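Local structure of Cyp101j2 (Sphingobium yanoikuyae, 5KYO) at residues 395-398 with 402-405; 279-284 with 411-416; 151-156 with 389-394; 184-189 with 194-199. The protein is a haem-containing cytochrome P450 monooxygenase that probably hydroxylates 1,8-cineole. All blocks are in the same frame, centred on the assembly; numbering follows the deposited sequence.

Contact 1 (395-398 with 402-405); sequences EWFA and EFRI
Three aromatic rings, those of Trp396, Phe397 and Phe403, come together where the last turns of helix 382-399 face the residues that follow it. The principal pair is T-shaped: the indole edge of Trp396 is directed at a face of Phe403, with the five-membered ring centroid 4.7 Å from that of the phenyl ring and the planes at 68°. NE1 leads, sitting 3.4 Å from CE1 of Phe403 and over the rim of the ring rather than its centre. Trp396 is swung out for this by a chi1 of -172°, CG lying anti to its backbone N. The cluster packs the residue just before strand 404-405 against the helix that P450 nomenclature calls L, the one following the haem-ligand loop.

The second aromatic pair is looser and oblique. CE1 of Phe397 comes near the plane of Phe403 at its edge, 4.1 Å from CE1 there. A leucine in place of Phe403 would probably leave the indole edge of Trp396 without an aromatic face to rest on, and open a gap beside CE1 of Phe397.

Ionic pairs flank these buried rings: Glu402 reaches Arg293 and Arg294, while Arg404 pairs with Glu427 on the adjacent strand.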
loop_
_atom_site.group_PDB
_atom_site.type_symbol
_atom_site.label_atom_id
_atom_site.label_comp_id
_atom_site.label_asym_id
_atom_site.label_seq_id
_atom_site.Cartn_x
_atom_site.Cartn_y
_atom_site.Cartn_z
ATOM N N GLU A 395 0.492 6.260 21.090
ATOM C CA GLU A 395 0.629 5.242 22.137
ATOM C C GLU A 395 2.042 4.674 22.274
ATOM O O GLU A 395 2.433 4.297 23.371
ATOM C CB GLU A 395 -0.351 4.093 21.906
ATOM C CG GLU A 395 -1.797 4.547 21.888
ATOM C CD GLU A 395 -2.240 5.199 23.199
ATOM O OE1 GLU A 395 -1.631 4.926 24.253
ATOM O OE2 GLU A 395 -3.208 5.979 23.173
ATOM N N TRP A 396 2.793 4.570 21.176
ATOM C CA TRP A 396 4.144 4.066 21.279
ATOM C C TRP A 396 4.956 5.078 22.094
ATOM O O TRP A 396 5.604 4.717 23.081
ATOM C CB TRP A 396 4.792 3.818 19.893
ATOM C CG TRP A 396 6.127 3.108 20.020
ATOM C CD1 TRP A 396 7.315 3.660 20.412
ATOM C CD2 TRP A 396 6.395 1.721 19.781
ATOM N NE1 TRP A 396 8.295 2.707 20.436
ATOM C CE2 TRP A 396 7.756 1.503 20.064
ATOM C CE3 TRP A 396 5.610 0.637 19.375
ATOM C CZ2 TRP A 396 8.358 0.257 19.927
ATOM C CZ3 TRP A 396 6.216 -0.605 19.243
ATOM C CH2 TRP A 396 7.573 -0.781 19.515
ATOM N N PHE A 397 4.898 6.351 21.708
ATOM C CA PHE A 397 5.760 7.340 22.360
ATOM C C PHE A 397 5.354 7.611 23.816
ATOM O O PHE A 397 6.182 8.032 24.614
ATOM C CB PHE A 397 5.795 8.643 21.560
ATOM C CG PHE A 397 6.833 8.629 20.470
ATOM C CD1 PHE A 397 8.173 8.797 20.777
ATOM C CD2 PHE A 397 6.471 8.370 19.162
ATOM C CE1 PHE A 397 9.132 8.766 19.778
ATOM C CE2 PHE A 397 7.422 8.321 18.157
ATOM C CZ PHE A 397 8.746 8.514 18.455
ATOM N N ALA A 398 4.103 7.338 24.173
ATOM C CA ALA A 398 3.707 7.470 25.574
ATOM C C ALA A 398 4.409 6.432 26.455
ATOM O O ALA A 398 4.679 6.704 27.636
ATOM C CB ALA A 398 2.199 7.342 25.736
ATOM N N GLU A 402 11.979 6.035 24.030
ATOM C CA GLU A 402 13.363 5.930 23.576
ATOM C C GLU A 402 13.729 4.484 23.232
ATOM O O GLU A 402 13.621 3.572 24.046
ATOM C CB GLU A 402 14.321 6.501 24.628
ATOM C CG GLU A 402 15.850 6.255 24.341
ATOM C CD GLU A 402 16.432 7.077 23.196
ATOM O OE1 GLU A 402 15.776 8.020 22.731
ATOM O OE2 GLU A 402 17.577 6.772 22.753
ATOM N N PHE A 403 14.185 4.293 22.009
ATOM C CA PHE A 403 14.435 2.971 21.487
ATOM C C PHE A 403 15.389 3.100 20.312
ATOM O O PHE A 403 15.637 4.205 19.850
ATOM C CB PHE A 403 13.119 2.307 21.046
ATOM C CG PHE A 403 12.298 3.161 20.112
ATOM C CD1 PHE A 403 11.490 4.172 20.604
ATOM C CD2 PHE A 403 12.350 2.953 18.737
ATOM C CE1 PHE A 403 10.752 4.960 19.751
ATOM C CE2 PHE A 403 11.597 3.730 17.877
ATOM C CZ PHE A 403 10.805 4.737 18.378
ATOM N N ARG A 404 15.876 1.970 19.818
ATOM C CA ARG A 404 16.706 1.973 18.620
ATOM C C ARG A 404 16.761 0.572 18.036
ATOM O O ARG A 404 16.291 -0.369 18.652
ATOM C CB ARG A 404 18.116 2.461 18.950
ATOM C CG ARG A 404 18.894 1.456 19.783
ATOM C CD ARG A 404 20.381 1.769 19.810
ATOM N NE ARG A 404 21.162 0.614 20.256
ATOM C CZ ARG A 404 22.492 0.598 20.350
ATOM N NH1 ARG A 404 23.181 1.687 20.044
ATOM N NH2 ARG A 404 23.125 -0.498 20.767
ATOM N N ILE A 405 17.335 0.427 16.850
ATOM C CA ILE A 405 17.556 -0.906 16.296
ATOM C C ILE A 405 18.484 -1.672 17.216
ATOM O O ILE A 405 19.462 -1.102 17.686
ATOM C CB ILE A 405 18.187 -0.852 14.881
ATOM C CG1 ILE A 405 17.357 0.035 13.947
ATOM C CG2 ILE A 405 18.327 -2.274 14.324
ATOM C CD1 ILE A 405 15.974 -0.505 13.660
#

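Contact 2 (279-284 with 411-416); sequences LGFTFS and LRYSNG
The rings of Phe281 and Tyr413 lie nearly parallel, at 15°, but are slid so far apart that they barely overlap, their centroids 5.9 Å from each other. Contact is confined to one corner, where CE1 of Phe281 approaches CD2 of Tyr413 to 3.7 Å and is equally near its CE2; the approach is oblique to both rings, neither squarely over a face nor at an edge. Phe281 is further enclosed by aromatic groups from elsewhere: Phe59 and His60 meet it edge-to-face, and Phe314 is inclined to it at a shallow angle. With chi1 at -84° its ring is carried alongside the helix toward the strand, although its first bond does not aim there.

One turn further along the helix the contact becomes aliphatic. CB of Ser284 faces the forked end of Leu411, with CD1 at 3.7 Å and CD2 at 3.9 Å from it. The serine was modelled in two conformations, so the details of this approach hold for one of them.

Segment 279-284 belongs to the C-terminal half of the long I-helix of the P450 fold, and the side chain of Phe281 is about 9 Å from the haem. Strand 413-414 forms a small antiparallel pair with strand 420-421, whose Val421 touches Phe281, Ser284 and Tyr413 together. Phe59, on helix 59-69, also touches Tyr413, while another flank of helix 273-288, at Leu279 and Thr282, packs against Met389 of helix 382-399.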
loop_
_atom_site.group_PDB
_atom_site.type_symbol
_atom_site.label_atom_id
_atom_site.label_comp_id
_atom_site.label_asym_id
_atom_site.label_seq_id
_atom_site.Cartn_x
_atom_site.Cartn_y
_atom_site.Cartn_z
ATOM N N LEU A 279 4.385 1.185 8.443
ATOM C CA LEU A 279 4.796 1.214 9.852
ATOM C C LEU A 279 6.233 0.753 10.018
ATOM O O LEU A 279 6.964 1.260 10.889
ATOM C CB LEU A 279 3.874 0.343 10.723
ATOM C CG LEU A 279 2.464 0.843 10.981
ATOM C CD1 LEU A 279 1.589 -0.308 11.459
ATOM C CD2 LEU A 279 2.509 1.946 12.042
ATOM N N GLY A 280 6.640 -0.215 9.202
ATOM C CA GLY A 280 8.025 -0.655 9.209
ATOM C C GLY A 280 9.003 0.447 8.871
ATOM O O GLY A 280 9.998 0.619 9.573
ATOM N N PHE A 281 8.749 1.186 7.786
ATOM C CA PHE A 281 9.634 2.289 7.405
ATOM C C PHE A 281 9.619 3.390 8.463
ATOM O O PHE A 281 10.658 3.945 8.801
ATOM C CB PHE A 281 9.234 2.875 6.054
ATOM C CG PHE A 281 9.802 2.136 4.867
ATOM C CD1 PHE A 281 11.121 2.328 4.469
ATOM C CD2 PHE A 281 8.991 1.297 4.100
ATOM C CE1 PHE A 281 11.640 1.672 3.355
ATOM C CE2 PHE A 281 9.501 0.630 2.985
ATOM C CZ PHE A 281 10.833 0.823 2.609
ATOM N N THR A 282 8.430 3.672 8.994
ATOM C CA THR A 282 8.267 4.731 9.987
ATOM C C THR A 282 9.093 4.433 11.224
ATOM O O THR A 282 9.939 5.253 11.630
ATOM C CB THR A 282 6.792 4.914 10.385
ATOM O OG1 THR A 282 6.038 5.307 9.233
ATOM C CG2 THR A 282 6.648 5.989 11.465
ATOM N N PHE A 283 8.888 3.254 11.804
ATOM C CA PHE A 283 9.598 2.949 13.047
ATOM C C PHE A 283 11.078 2.577 12.887
ATOM O O PHE A 283 11.865 2.848 13.801
ATOM C CB PHE A 283 8.845 1.870 13.835
ATOM C CG PHE A 283 7.737 2.447 14.668
ATOM C CD1 PHE A 283 6.491 2.672 14.103
ATOM C CD2 PHE A 283 7.968 2.850 15.976
ATOM C CE1 PHE A 283 5.460 3.239 14.844
ATOM C CE2 PHE A 283 6.947 3.424 16.733
ATOM C CZ PHE A 283 5.691 3.618 16.164
ATOM N N SER A 284 11.486 1.994 11.761
ATOM C CA SER A 284 12.934 1.803 11.560
ATOM C C SER A 284 13.604 3.155 11.396
ATOM O O SER A 284 14.746 3.345 11.832
ATOM C CB SER A 284 13.263 0.888 10.353
ATOM O OG SER A 284 12.768 1.381 9.115
ATOM N N LEU A 411 19.759 -1.443 8.283
ATOM C CA LEU A 411 18.473 -1.849 7.699
ATOM C C LEU A 411 18.699 -2.579 6.382
ATOM O O LEU A 411 19.624 -2.249 5.649
ATOM C CB LEU A 411 17.586 -0.623 7.464
ATOM C CG LEU A 411 17.331 0.200 8.731
ATOM C CD1 LEU A 411 16.464 1.411 8.475
ATOM C CD2 LEU A 411 16.748 -0.696 9.817
ATOM N N ARG A 412 17.852 -3.564 6.080
ATOM C CA ARG A 412 17.847 -4.204 4.771
ATOM C C ARG A 412 16.418 -4.123 4.220
ATOM O O ARG A 412 15.462 -4.046 4.997
ATOM C CB ARG A 412 18.315 -5.663 4.855
ATOM C CG ARG A 412 19.311 -5.963 5.974
ATOM N N TYR A 413 16.263 -4.140 2.898
ATOM C CA TYR A 413 14.944 -3.888 2.315
ATOM C C TYR A 413 14.564 -4.833 1.185
ATOM O O TYR A 413 15.431 -5.347 0.462
ATOM C CB TYR A 413 14.866 -2.472 1.763
ATOM C CG TYR A 413 15.396 -1.395 2.674
ATOM C CD1 TYR A 413 16.762 -1.114 2.725
ATOM C CD2 TYR A 413 14.540 -0.636 3.459
ATOM C CE1 TYR A 413 17.252 -0.130 3.535
ATOM C CE2 TYR A 413 15.028 0.375 4.281
ATOM C CZ TYR A 413 16.391 0.618 4.311
ATOM O OH TYR A 413 16.923 1.608 5.110
ATOM N N SER A 414 13.259 -5.018 1.005
ATOM C CA SER A 414 12.736 -5.733 -0.164
ATOM C C SER A 414 11.944 -4.819 -1.078
ATOM O O SER A 414 11.329 -3.847 -0.629
ATOM C CB SER A 414 11.831 -6.899 0.252
ATOM O OG SER A 414 12.557 -7.886 0.961
ATOM N N ASN A 415 11.957 -5.154 -2.366
ATOM C CA ASN A 415 11.049 -4.557 -3.337
ATOM C C ASN A 415 9.907 -5.505 -3.638
ATOM O O ASN A 415 10.013 -6.708 -3.437
ATOM C CB ASN A 415 11.751 -4.236 -4.661
ATOM C CG ASN A 415 12.670 -3.022 -4.573
ATOM O OD1 ASN A 415 12.210 -1.881 -4.466
ATOM N ND2 ASN A 415 13.968 -3.261 -4.688
ATOM N N GLY A 416 8.839 -4.955 -4.172
ATOM C CA GLY A 416 7.716 -5.758 -4.633
ATOM C C GLY A 416 6.624 -4.762 -4.908
ATOM O O GLY A 416 6.877 -3.560 -5.007
#

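Contact 3 (151-156 with 389-394); sequences QVVTDL and MKVVLR
Val391 carries its helix's share of the meeting, pressing into the backbone of the opposite helix beside Val153 and Thr154. At the root of its side chain, CB lies 4.0 Å from CG1 of Val153, an ordinary van der Waals approach between two branched residues that cross obliquely. Beyond CB the chain divides. The CG1 methyl, set anti to the backbone N by a chi1 of 175°, goes deepest. This Val391 CG1 rests 3.5 Å from Thr154 CA and comes to 3.2 Å from Thr154 OG1, while Val153 C is 3.9 Å from Val391 CG1. The CG2 methyl touches less, with the same OG1 4.0 Å away.

Such small side chains let the helices approach closely, with CA of Thr154 and CA of Val391 6.0 Å apart. Helices 149-164 and 382-399 correspond to helices D and L of the P450 fold, which together with helix E and the I-helix make up its conserved four-helix core; the side chain of Val153 lies about 10 Å from the haem.

The hydroxyl of Thr154 faces a methyl across the interface, but its polar need is met within its own helix by the carbonyl O of Glu150. Along the outer side of that helix Gln151 NE2 donates to Asp155 OD1 over 2.7 Å, arriving from above the carboxylate plane and bent to 138° at the hydrogen. Deeper in, Val153 also packs on Ile184 of helix 181-188, while Leu393, on helix 382-399, rests against Leu286 of helix 273-288.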
loop_
_atom_site.group_PDB
_atom_site.type_symbol
_atom_site.label_atom_id
_atom_site.label_comp_id
_atom_site.label_asym_id
_atom_site.label_seq_id
_atom_site.Cartn_x
_atom_site.Cartn_y
_atom_site.Cartn_z
ATOM N N GLN A 151 -10.851 4.022 18.652
ATOM C CA GLN A 151 -10.679 3.376 19.948
ATOM C C GLN A 151 -10.284 1.912 19.780
ATOM O O GLN A 151 -9.587 1.345 20.609
ATOM C CB GLN A 151 -11.962 3.485 20.784
ATOM C CG GLN A 151 -11.771 3.150 22.260
ATOM C CD GLN A 151 -10.650 3.954 22.903
ATOM O OE1 GLN A 151 -10.729 5.177 22.994
ATOM N NE2 GLN A 151 -9.610 3.266 23.364
ATOM N N VAL A 152 -10.735 1.296 18.694
ATOM C CA VAL A 152 -10.290 -0.059 18.376
ATOM C C VAL A 152 -8.768 -0.122 18.117
ATOM O O VAL A 152 -8.079 -1.027 18.614
ATOM C CB VAL A 152 -11.066 -0.608 17.160
ATOM C CG1 VAL A 152 -10.426 -1.855 16.635
ATOM C CG2 VAL A 152 -12.524 -0.880 17.561
ATOM N N VAL A 153 -8.244 0.840 17.365
ATOM C CA VAL A 153 -6.813 0.854 17.081
ATOM C C VAL A 153 -6.086 1.162 18.390
ATOM O O VAL A 153 -5.088 0.541 18.704
ATOM C CB VAL A 153 -6.420 1.881 15.990
ATOM C CG1 VAL A 153 -4.914 1.801 15.694
ATOM C CG2 VAL A 153 -7.191 1.629 14.712
ATOM N N THR A 154 -6.636 2.075 19.183
ATOM C CA THR A 154 -5.993 2.455 20.440
ATOM C C THR A 154 -5.845 1.270 21.392
ATOM O O THR A 154 -4.778 1.024 21.919
ATOM C CB THR A 154 -6.770 3.575 21.130
ATOM O OG1 THR A 154 -6.708 4.752 20.316
ATOM C CG2 THR A 154 -6.186 3.879 22.513
ATOM N N ASP A 155 -6.923 0.526 21.606
ATOM C CA ASP A 155 -6.880 -0.585 22.555
ATOM C C ASP A 155 -5.956 -1.693 22.097
ATOM O O ASP A 155 -5.308 -2.342 22.915
ATOM C CB ASP A 155 -8.293 -1.164 22.781
ATOM C CG ASP A 155 -9.216 -0.184 23.470
ATOM O OD1 ASP A 155 -8.712 0.789 24.073
ATOM O OD2 ASP A 155 -10.445 -0.393 23.416
ATOM N N LEU A 156 -5.922 -1.932 20.787
ATOM C CA LEU A 156 -5.063 -2.969 20.215
ATOM C C LEU A 156 -3.571 -2.614 20.324
ATOM O O LEU A 156 -2.777 -3.421 20.786
ATOM C CB LEU A 156 -5.430 -3.214 18.764
ATOM C CG LEU A 156 -4.705 -4.373 18.081
ATOM C CD1 LEU A 156 -4.740 -5.627 18.953
ATOM C CD2 LEU A 156 -5.328 -4.638 16.713
ATOM N N MET A 389 -1.730 5.431 11.894
ATOM C CA MET A 389 -0.399 5.984 12.148
ATOM C C MET A 389 -0.383 6.885 13.376
ATOM O O MET A 389 0.507 6.785 14.210
ATOM C CB MET A 389 0.091 6.766 10.928
ATOM C CG MET A 389 1.503 7.305 11.073
ATOM S SD MET A 389 2.700 6.002 11.405
ATOM C CE MET A 389 2.397 4.902 10.022
ATOM N N LYS A 390 -1.384 7.756 13.471
ATOM C CA LYS A 390 -1.491 8.687 14.580
ATOM C C LYS A 390 -1.611 7.980 15.923
ATOM O O LYS A 390 -0.910 8.317 16.892
ATOM C CB LYS A 390 -2.694 9.614 14.380
ATOM C CG LYS A 390 -2.733 10.767 15.372
ATOM C CD LYS A 390 -4.008 11.577 15.201
ATOM C CE LYS A 390 -5.240 10.750 15.540
ATOM N NZ LYS A 390 -6.472 11.579 15.493
ATOM N N VAL A 391 -2.510 7.010 15.996
ATOM C CA VAL A 391 -2.724 6.304 17.256
ATOM C C VAL A 391 -1.465 5.531 17.624
ATOM O O VAL A 391 -1.056 5.478 18.795
ATOM C CB VAL A 391 -3.934 5.342 17.175
ATOM C CG1 VAL A 391 -4.054 4.543 18.455
ATOM C CG2 VAL A 391 -5.194 6.134 16.926
ATOM N N VAL A 392 -0.822 4.954 16.613
ATOM C CA VAL A 392 0.332 4.119 16.879
ATOM C C VAL A 392 1.482 4.970 17.401
ATOM O O VAL A 392 2.132 4.603 18.377
ATOM C CB VAL A 392 0.780 3.324 15.620
ATOM C CG1 VAL A 392 2.198 2.790 15.791
ATOM C CG2 VAL A 392 -0.205 2.173 15.352
ATOM N N LEU A 393 1.714 6.107 16.748
ATOM C CA LEU A 393 2.770 7.015 17.142
ATOM C C LEU A 393 2.482 7.525 18.554
ATOM O O LEU A 393 3.373 7.575 19.378
ATOM C CB LEU A 393 2.878 8.185 16.171
ATOM C CG LEU A 393 3.548 7.858 14.825
ATOM C CD1 LEU A 393 3.313 8.997 13.859
ATOM C CD2 LEU A 393 5.023 7.602 15.000
ATOM N N ARG A 394 1.231 7.877 18.827
ATOM C CA ARG A 394 0.905 8.460 20.130
ATOM C C ARG A 394 1.064 7.448 21.254
ATOM O O ARG A 394 1.678 7.744 22.275
ATOM C CB ARG A 394 -0.517 9.026 20.142
ATOM C CG ARG A 394 -0.678 10.285 19.307
ATOM C CD ARG A 394 -2.052 10.919 19.473
ATOM N NE ARG A 394 -2.304 11.955 18.475
ATOM C CZ ARG A 394 -3.330 12.800 18.518
ATOM N NH1 ARG A 394 -4.198 12.741 19.517
ATOM N NH2 ARG A 394 -3.481 13.714 17.565
#

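Contact 4 (184-189 with 194-199); sequences IFMRIV and EDLPKL
Met186 and Leu196 make the nearest backbone approach, CA to CA 7.8 Å, where helix 181-188 gives way through a short connection and a 3-10 turn at 194-195 to helix 196-206. Nearly all the side-chain contact is made by Met186. Its chain runs straight out through chi2 (177°) and then bends at chi3 (67°), which folds the terminal methyl against the start of the second helix. CG touches CD1 of Leu199 at 3.6 Å, and SD is equally close to that methyl, the two side chains reaching toward each other tip to tip. On another side SD is 3.8 Å from CD1 of Leu196. The CE methyl lies 3.6 Å from the backbone N of Leu196 and 4.0 Å from CB of Asp195, so it sits directly on the first turn of the helix.

Cut back to an alanine, the position of Met186 is likely to leave a gap between the helices, with Leu199 CD1 and the backbone at Asp195 and Leu196 losing the thioether that now lies against them.

The carboxylate of Asp195 is engaged elsewhere: its OD2 is hydrogen-bonded to Tyr225 OH on helix 215-235. From that helix, too, Arg233 binds the carbonyl O of Val189. Helix 181-188 probably corresponds to the later part of helix E of the P450 fold, and helix 196-206 to helix F. On the side of helix 181-188 turned toward the core, Ile184 and Ile188 pack against helices 149-164 and 382-399, while Leu196 and Leu199 of helix 196-206 lie on Val182 as well.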
loop_
_atom_site.group_PDB
_atom_site.type_symbol
_atom_site.label_atom_id
_atom_site.label_comp_id
_atom_site.label_asym_id
_atom_site.label_seq_id
_atom_site.Cartn_x
_atom_site.Cartn_y
_atom_site.Cartn_z
ATOM N N ILE A 184 -8.282 -4.828 12.592
ATOM C CA ILE A 184 -8.987 -3.575 12.322
ATOM C C ILE A 184 -10.052 -3.774 11.232
ATOM O O ILE A 184 -11.175 -3.269 11.341
ATOM C CB ILE A 184 -8.019 -2.479 11.899
ATOM C CG1 ILE A 184 -7.099 -2.125 13.076
ATOM C CG2 ILE A 184 -8.768 -1.228 11.389
ATOM C CD1 ILE A 184 -5.869 -1.273 12.661
ATOM N N PHE A 185 -9.678 -4.482 10.173
ATOM C CA PHE A 185 -10.638 -4.829 9.130
ATOM C C PHE A 185 -11.859 -5.526 9.727
ATOM O O PHE A 185 -13.008 -5.216 9.373
ATOM C CB PHE A 185 -9.984 -5.715 8.075
ATOM C CG PHE A 185 -10.968 -6.315 7.109
ATOM C CD1 PHE A 185 -11.422 -5.583 6.017
ATOM C CD2 PHE A 185 -11.461 -7.593 7.309
ATOM C CE1 PHE A 185 -12.346 -6.136 5.125
ATOM C CE2 PHE A 185 -12.389 -8.144 6.419
ATOM C CZ PHE A 185 -12.817 -7.412 5.335
ATOM N N MET A 186 -11.614 -6.462 10.637
ATOM C CA MET A 186 -12.681 -7.290 11.175
ATOM C C MET A 186 -13.653 -6.464 12.010
ATOM O O MET A 186 -14.820 -6.824 12.142
ATOM C CB MET A 186 -12.097 -8.429 12.001
ATOM C CG MET A 186 -11.346 -9.465 11.161
ATOM S SD MET A 186 -10.609 -10.752 12.179
ATOM C CE MET A 186 -12.067 -11.580 12.800
ATOM N N ARG A 187 -13.180 -5.355 12.578
ATOM C CA ARG A 187 -14.084 -4.492 13.339
ATOM C C ARG A 187 -14.882 -3.596 12.379
ATOM O O ARG A 187 -16.019 -3.207 12.661
ATOM C CB ARG A 187 -13.296 -3.651 14.357
ATOM C CG ARG A 187 -12.836 -4.425 15.586
ATOM C CD ARG A 187 -14.030 -4.951 16.387
ATOM N NE ARG A 187 -13.631 -5.878 17.448
ATOM C CZ ARG A 187 -13.204 -5.506 18.654
ATOM N NH1 ARG A 187 -13.119 -4.219 18.967
ATOM N NH2 ARG A 187 -12.868 -6.423 19.557
ATOM N N ILE A 188 -14.280 -3.274 11.238
ATOM C CA ILE A 188 -14.932 -2.441 10.236
ATOM C C ILE A 188 -16.138 -3.191 9.638
ATOM O O ILE A 188 -17.240 -2.631 9.476
ATOM C CB ILE A 188 -13.939 -2.036 9.133
ATOM C CG1 ILE A 188 -13.030 -0.907 9.673
ATOM C CG2 ILE A 188 -14.695 -1.607 7.836
ATOM C CD1 ILE A 188 -11.778 -0.666 8.855
ATOM N N VAL A 189 -15.927 -4.472 9.354
ATOM C CA VAL A 189 -16.982 -5.287 8.773
ATOM C C VAL A 189 -17.725 -6.137 9.825
ATOM O O VAL A 189 -18.627 -6.903 9.475
ATOM C CB VAL A 189 -16.412 -6.186 7.663
ATOM C CG1 VAL A 189 -15.813 -5.339 6.544
ATOM C CG2 VAL A 189 -15.373 -7.103 8.215
ATOM N N GLU A 194 -12.956 -14.442 17.093
ATOM C CA GLU A 194 -12.506 -15.835 17.024
ATOM C C GLU A 194 -12.025 -16.223 15.625
ATOM O O GLU A 194 -11.251 -17.163 15.475
ATOM C CB GLU A 194 -13.622 -16.800 17.463
ATOM C CG GLU A 194 -13.865 -16.831 18.959
ATOM C CD GLU A 194 -14.694 -15.662 19.430
ATOM O OE1 GLU A 194 -15.458 -15.104 18.612
ATOM O OE2 GLU A 194 -14.584 -15.303 20.622
ATOM N N ASP A 195 -12.478 -15.499 14.604
ATOM C CA ASP A 195 -12.110 -15.830 13.224
ATOM C C ASP A 195 -10.792 -15.196 12.749
ATOM O O ASP A 195 -10.432 -15.327 11.582
ATOM C CB ASP A 195 -13.215 -15.410 12.253
ATOM C CG ASP A 195 -14.497 -16.219 12.426
ATOM O OD1 ASP A 195 -14.435 -17.314 13.019
ATOM O OD2 ASP A 195 -15.560 -15.764 11.954
ATOM N N LEU A 196 -10.090 -14.493 13.625
ATOM C CA LEU A 196 -8.849 -13.831 13.207
ATOM C C LEU A 196 -7.810 -14.768 12.566
ATOM O O LEU A 196 -7.277 -14.432 11.515
ATOM C CB LEU A 196 -8.219 -13.100 14.387
ATOM C CG LEU A 196 -6.847 -12.456 14.137
ATOM C CD1 LEU A 196 -6.971 -11.306 13.127
ATOM C CD2 LEU A 196 -6.383 -11.985 15.468
ATOM N N PRO A 197 -7.497 -15.926 13.192
ATOM C CA PRO A 197 -6.486 -16.782 12.555
ATOM C C PRO A 197 -6.915 -17.261 11.174
ATOM O O PRO A 197 -6.112 -17.303 10.255
ATOM C CB PRO A 197 -6.371 -17.976 13.514
ATOM C CG PRO A 197 -6.830 -17.469 14.802
ATOM C CD PRO A 197 -7.907 -16.472 14.501
ATOM N N LYS A 198 -8.187 -17.619 11.039
ATOM C CA LYS A 198 -8.680 -18.065 9.749
ATOM C C LYS A 198 -8.514 -16.952 8.708
ATOM O O LYS A 198 -7.999 -17.191 7.605
ATOM C CB LYS A 198 -10.147 -18.502 9.861
ATOM C CG LYS A 198 -10.601 -19.303 8.673
ATOM C CD LYS A 198 -12.049 -19.704 8.793
ATOM C CE LYS A 198 -12.633 -19.828 7.425
ATOM N NZ LYS A 198 -12.378 -18.576 6.667
ATOM N N LEU A 199 -8.911 -15.731 9.073
ATOM C CA LEU A 199 -8.824 -14.606 8.146
ATOM C C LEU A 199 -7.383 -14.188 7.849
ATOM O O LEU A 199 -7.076 -13.825 6.729
ATOM C CB LEU A 199 -9.601 -13.411 8.675
ATOM C CG LEU A 199 -11.109 -13.563 8.513
ATOM C CD1 LEU A 199 -11.841 -12.456 9.246
ATOM C CD2 LEU A 199 -11.469 -13.578 7.025
#

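Overall arrangement
Helix 382-399 supplies a segment to both contact 1 and contact 3, whose centres are 14 Å apart. Contact 2 joins them from the side: Phe283 CE2 packs 3.4 Å from Trp396 CG of contact 1, and Phe283 CE1 lies 3.4 Å from Val392 CG1 of contact 3. Contact 4 adjoins contact 3, with Ile184 CD1 3.8 Å from Val153 CG2, but it does not touch contacts 1 or 2. Side chains of contacts 2, 3 and 4 come to about 9, 10 and 11 Å from the haem, so these interfaces belong to the helical scaffold around the haem rather than to its immediate pocket.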